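PDB 4GKP: spindle pole body-associated protein VIK1 from Candida glabrata, which probably binds microtubules as the noncatalytic partner of the kinesin Kar3, the chain here comprising a truncated neck and the kinesin-like motor homology domain. Local coordinates for residues Y72-C76 and T242-F246; V88-P94 and V247-D251. All coordinates share one frame; numbering follows the deposited sequence.

Both contacts are largely buried, and both use neighbouring parts of one strand and its approach: residues 242-246 lead into strand 246-250 and serve interaction 1, while 247-251 continue along it into interaction 2. Their centres lie about 20 Å apart, on opposite sides of the centre of the chain. Interaction 1 packs helix 68-78 against the approach to the strand through helix side chains, which meet side chains and backbone without backbone-to-backbone pairing, with polar ends held by outside residues. Interaction 2 is an in-sheet pairing with the end of strand 83-88, resting on two backbone hydrogen bonds and extended by a glutamine, an aspartate and a water. Each has one exposed end, Phe75 and Asn92 respectively.

Interaction 1 (Y72-C76 and T242-F246); sequences YIDFC and TKSAF
The ring of Tyr72 lies with one face over the methyl of Ala245, the closest approach being 3.4 Å between Tyr72 CE2 and Ala245 CB, with Tyr72 CZ at 3.6 Å from the same CB. Its chi1 of 170° sets CG opposite the backbone N and carries the ring off the helix toward the extended 242-246 chain. The phenol oxygen ends 3.2 Å from Lys243 O, but the angle is too poor for a hydrogen bond; Tyr72 OH is bonded instead to Asn84 O. One turn later, Cys76 SG rests on the aliphatic part of Lys243, 3.9 Å from Lys243 CD. The lysine chain bends at chi3 (98°), and beyond this bend NZ comes to the edge of the Phe75 ring, near its plane, 4.1 Å from Phe75 CD2. An approach at the rim is not the over-face geometry of a cation-pi pair, and the charge of Lys243 is met by a salt bridge to Glu81.

The elements joined are helix 68-78 and the link between helix 230-241 and strand 246-250. In this kinesin motor-like fold, helices pack on a central mixed sheet, and the contact falls where 242-246 runs into that sheet. The CA atoms stay 8.5 Å apart for Tyr72 and Ala245 and 8.1 Å for Cys76 and Lys243, distances that side chains must span.

Further out, Asn84 of strand 83-88 positions much of the link: its ND2 bonds Thr242 OG1 and Ser244 OG, while its OD1 makes a weak bond to Ala245 N. Backbone bonds join Lys243 to Asn82 and Asn84, and Ala245 to Phe86, while Arg16 NH1 holds Ser244 O.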
# COMPACT_ATOMS: atom_id res chain seq x y z
N TYR A 72 3.97 -6.71 10.34
CA TYR A 72 3.90 -7.25 8.99
C TYR A 72 5.20 -7.00 8.23
O TYR A 72 5.82 -7.94 7.75
CB TYR A 72 2.71 -6.63 8.27
CG TYR A 72 2.67 -6.91 6.81
CD1 TYR A 72 2.50 -8.20 6.34
CD2 TYR A 72 2.81 -5.87 5.88
CE1 TYR A 72 2.45 -8.46 4.97
CE2 TYR A 72 2.75 -6.12 4.53
CZ TYR A 72 2.58 -7.43 4.08
OH TYR A 72 2.53 -7.68 2.72
N ILE A 73 5.61 -5.73 8.13
CA ILE A 73 6.82 -5.33 7.41
C ILE A 73 8.06 -6.03 7.94
O ILE A 73 8.84 -6.62 7.19
CB ILE A 73 7.03 -3.80 7.47
CG1 ILE A 73 5.95 -3.08 6.66
CG2 ILE A 73 8.44 -3.43 6.97
CD1 ILE A 73 6.06 -1.57 6.61
N ASP A 74 8.24 -5.93 9.25
CA ASP A 74 9.36 -6.54 9.93
C ASP A 74 9.44 -8.06 9.70
O ASP A 74 10.54 -8.61 9.57
CB ASP A 74 9.23 -6.26 11.42
CG ASP A 74 10.56 -6.13 12.09
OD1 ASP A 74 11.21 -5.08 11.90
OD2 ASP A 74 10.97 -7.08 12.78
N PHE A 75 8.29 -8.72 9.63
CA PHE A 75 8.26 -10.18 9.49
C PHE A 75 8.69 -10.58 8.07
O PHE A 75 9.50 -11.48 7.90
CB PHE A 75 6.85 -10.75 9.85
CG PHE A 75 6.82 -12.25 10.06
CD1 PHE A 75 7.33 -12.82 11.23
CD2 PHE A 75 6.29 -13.09 9.09
CE1 PHE A 75 7.33 -14.20 11.42
CE2 PHE A 75 6.26 -14.48 9.28
CZ PHE A 75 6.78 -15.03 10.45
N CYS A 76 8.16 -9.89 7.05
CA CYS A 76 8.56 -10.15 5.65
C CYS A 76 10.08 -9.94 5.44
O CYS A 76 10.75 -10.78 4.82
CB CYS A 76 7.75 -9.30 4.68
SG CYS A 76 5.98 -9.68 4.63
N THR A 242 4.23 -11.93 -4.47
CA THR A 242 4.58 -11.20 -3.24
C THR A 242 3.45 -11.37 -2.24
O THR A 242 2.30 -11.55 -2.64
CB THR A 242 4.83 -9.68 -3.49
OG1 THR A 242 3.60 -8.99 -3.72
CG2 THR A 242 5.72 -9.44 -4.68
N LYS A 243 3.78 -11.36 -0.94
CA LYS A 243 2.77 -11.25 0.12
C LYS A 243 2.07 -9.89 0.06
O LYS A 243 2.69 -8.86 -0.22
CB LYS A 243 3.38 -11.43 1.50
CG LYS A 243 3.78 -12.85 1.81
CD LYS A 243 4.52 -12.96 3.13
CE LYS A 243 3.60 -13.38 4.26
NZ LYS A 243 4.37 -13.78 5.48
N SER A 244 0.76 -9.91 0.33
CA SER A 244 -0.11 -8.76 0.15
C SER A 244 -0.65 -8.23 1.47
O SER A 244 -0.84 -8.96 2.44
CB SER A 244 -1.27 -9.13 -0.79
OG SER A 244 -0.81 -9.25 -2.13
N ALA A 245 -0.89 -6.92 1.50
CA ALA A 245 -1.57 -6.26 2.61
C ALA A 245 -2.22 -5.04 2.03
O ALA A 245 -1.68 -4.41 1.09
CB ALA A 245 -0.59 -5.86 3.72
N PHE A 246 -3.38 -4.70 2.62
CA PHE A 246 -4.23 -3.66 2.11
C PHE A 246 -4.70 -2.71 3.21
O PHE A 246 -5.11 -3.14 4.29
CB PHE A 246 -5.45 -4.28 1.42
CG PHE A 246 -5.12 -5.25 0.31
CD1 PHE A 246 -4.90 -4.80 -0.98
CD2 PHE A 246 -5.05 -6.62 0.56
CE1 PHE A 246 -4.61 -5.69 -2.00
CE2 PHE A 246 -4.76 -7.52 -0.46
CZ PHE A 246 -4.53 -7.04 -1.75

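Interaction 2 (V88-P94 and V247-D251); sequences VGSSNIP and VFQID
Val88 pairs in parallel register with Phe248, bracketed by two nearly straight hydrogen bonds, Val88 N to Val247 O (2.9 Å, 170° at the hydrogen) and Gln249 N to Val88 O (2.9 Å, 172°). The side chains of the bridged pair run side by side on one face of the sheet, Val88 CB lying 3.9 Å from Phe248 CD1; helix 256-266 covers Phe248 there through Ile259, Ser263 and Leu266.

Past Gly89 and Gln249 the two chains diverge, and the side chain of Gln249 reaches across the widening gap. Its CB sits 3.8 Å from Gly89 CA, a close approach on the side where a glycine presents no side chain. A bend at chi2 (112°) then turns the amide toward the loop: OE1 lies against Pro94 CB and CG, while NE2 comes 3.2 Å from Asn92 O at an angle too poor for a hydrogen bond. NE2 instead makes a weak bond of 3.3 Å to Asp251 OD2. A water completes the link to the loop, accepting from Asn92 N at 3.2 Å and donating to Asp251 OD2 at 3.1 Å. The other carboxylate oxygen, Asp251 OD1, is bonded to Ser253 OG, so both oxygens of this buried group have partners.

Strand 83-88, the loop after it and helix 96-107 follow the strand-loop-helix order of P-loop NTPases. Residues 88-94 thus probably occupy the place of the nucleotide-binding P-loop of kinesin motors; with Gly89 as the first glycine of GxxxxGK(S/T), Pro94 stands where the second glycine would be, a departure consistent with a noncatalytic kinesin-like domain.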
# COMPACT_ATOMS: atom_id res chain seq x y z
N VAL A 88 -5.58 2.11 -0.62
CA VAL A 88 -6.78 2.33 -1.45
C VAL A 88 -7.69 3.36 -0.78
O VAL A 88 -8.07 3.21 0.38
CB VAL A 88 -7.56 1.01 -1.68
CG1 VAL A 88 -8.80 1.24 -2.55
CG2 VAL A 88 -6.65 -0.07 -2.26
N GLY A 89 -8.03 4.42 -1.52
CA GLY A 89 -8.80 5.55 -1.00
C GLY A 89 -9.35 6.42 -2.12
O GLY A 89 -9.68 5.92 -3.21
N SER A 90 -9.46 7.72 -1.88
CA SER A 90 -10.04 8.64 -2.87
C SER A 90 -9.38 10.02 -2.84
O SER A 90 -8.15 10.12 -2.74
CB SER A 90 -11.57 8.72 -2.70
N SER A 91 -10.18 11.07 -2.92
CA SER A 91 -9.68 12.44 -3.07
C SER A 91 -8.95 12.94 -1.83
O SER A 91 -8.06 13.78 -1.92
CB SER A 91 -10.83 13.39 -3.44
N ASN A 92 -9.35 12.43 -0.66
CA ASN A 92 -8.66 12.76 0.59
C ASN A 92 -7.46 11.84 0.74
O ASN A 92 -7.57 10.72 1.23
CB ASN A 92 -9.60 12.69 1.80
CG ASN A 92 -9.18 13.63 2.93
OD1 ASN A 92 -8.27 14.45 2.78
ND2 ASN A 92 -9.84 13.50 4.08
N ILE A 93 -6.31 12.31 0.27
CA ILE A 93 -5.10 11.50 0.22
C ILE A 93 -4.45 11.41 1.59
O ILE A 93 -4.10 12.43 2.19
CB ILE A 93 -4.08 12.04 -0.82
N PRO A 94 -4.28 10.19 2.10
CA PRO A 94 -3.63 10.05 3.40
C PRO A 94 -2.15 10.48 3.33
O PRO A 94 -1.60 10.65 2.24
CB PRO A 94 -3.78 8.55 3.71
CG PRO A 94 -3.91 7.89 2.37
CD PRO A 94 -4.55 8.88 1.44
N VAL A 247 -4.62 -1.42 2.93
CA VAL A 247 -5.24 -0.44 3.80
C VAL A 247 -6.31 0.31 2.99
O VAL A 247 -6.05 0.78 1.88
CB VAL A 247 -4.21 0.50 4.49
CG1 VAL A 247 -3.29 1.12 3.47
CG2 VAL A 247 -4.91 1.60 5.26
N PHE A 248 -7.52 0.37 3.54
CA PHE A 248 -8.65 1.05 2.89
C PHE A 248 -9.07 2.26 3.70
O PHE A 248 -9.38 2.15 4.88
CB PHE A 248 -9.83 0.10 2.75
CG PHE A 248 -9.52 -1.16 1.99
CD1 PHE A 248 -9.70 -1.23 0.61
CD2 PHE A 248 -9.07 -2.30 2.67
CE1 PHE A 248 -9.42 -2.40 -0.08
CE2 PHE A 248 -8.79 -3.47 1.98
CZ PHE A 248 -8.95 -3.52 0.60
N GLN A 249 -9.07 3.41 3.05
CA GLN A 249 -9.50 4.66 3.65
C GLN A 249 -11.05 4.68 3.68
O GLN A 249 -11.70 4.69 2.62
CB GLN A 249 -8.93 5.82 2.83
CG GLN A 249 -9.48 7.20 3.15
CD GLN A 249 -8.46 8.12 3.78
OE1 GLN A 249 -7.39 7.69 4.23
NE2 GLN A 249 -8.79 9.41 3.83
N ILE A 250 -11.62 4.63 4.88
CA ILE A 250 -13.07 4.66 5.05
C ILE A 250 -13.49 5.99 5.68
O ILE A 250 -13.31 6.21 6.89
CB ILE A 250 -13.62 3.42 5.80
CG1 ILE A 250 -13.74 2.24 4.84
CG2 ILE A 250 -15.03 3.65 6.30
CD1 ILE A 250 -12.59 1.29 4.89
N ASP A 251 -14.01 6.89 4.84
CA ASP A 251 -14.37 8.24 5.28
C ASP A 251 -15.65 8.79 4.63
O ASP A 251 -16.61 8.06 4.41
CB ASP A 251 -13.19 9.20 5.08
CG ASP A 251 -12.83 9.42 3.62
OD1 ASP A 251 -13.41 8.76 2.73
OD2 ASP A 251 -11.94 10.27 3.39
O HOH W 1 -11.31 10.11 0.33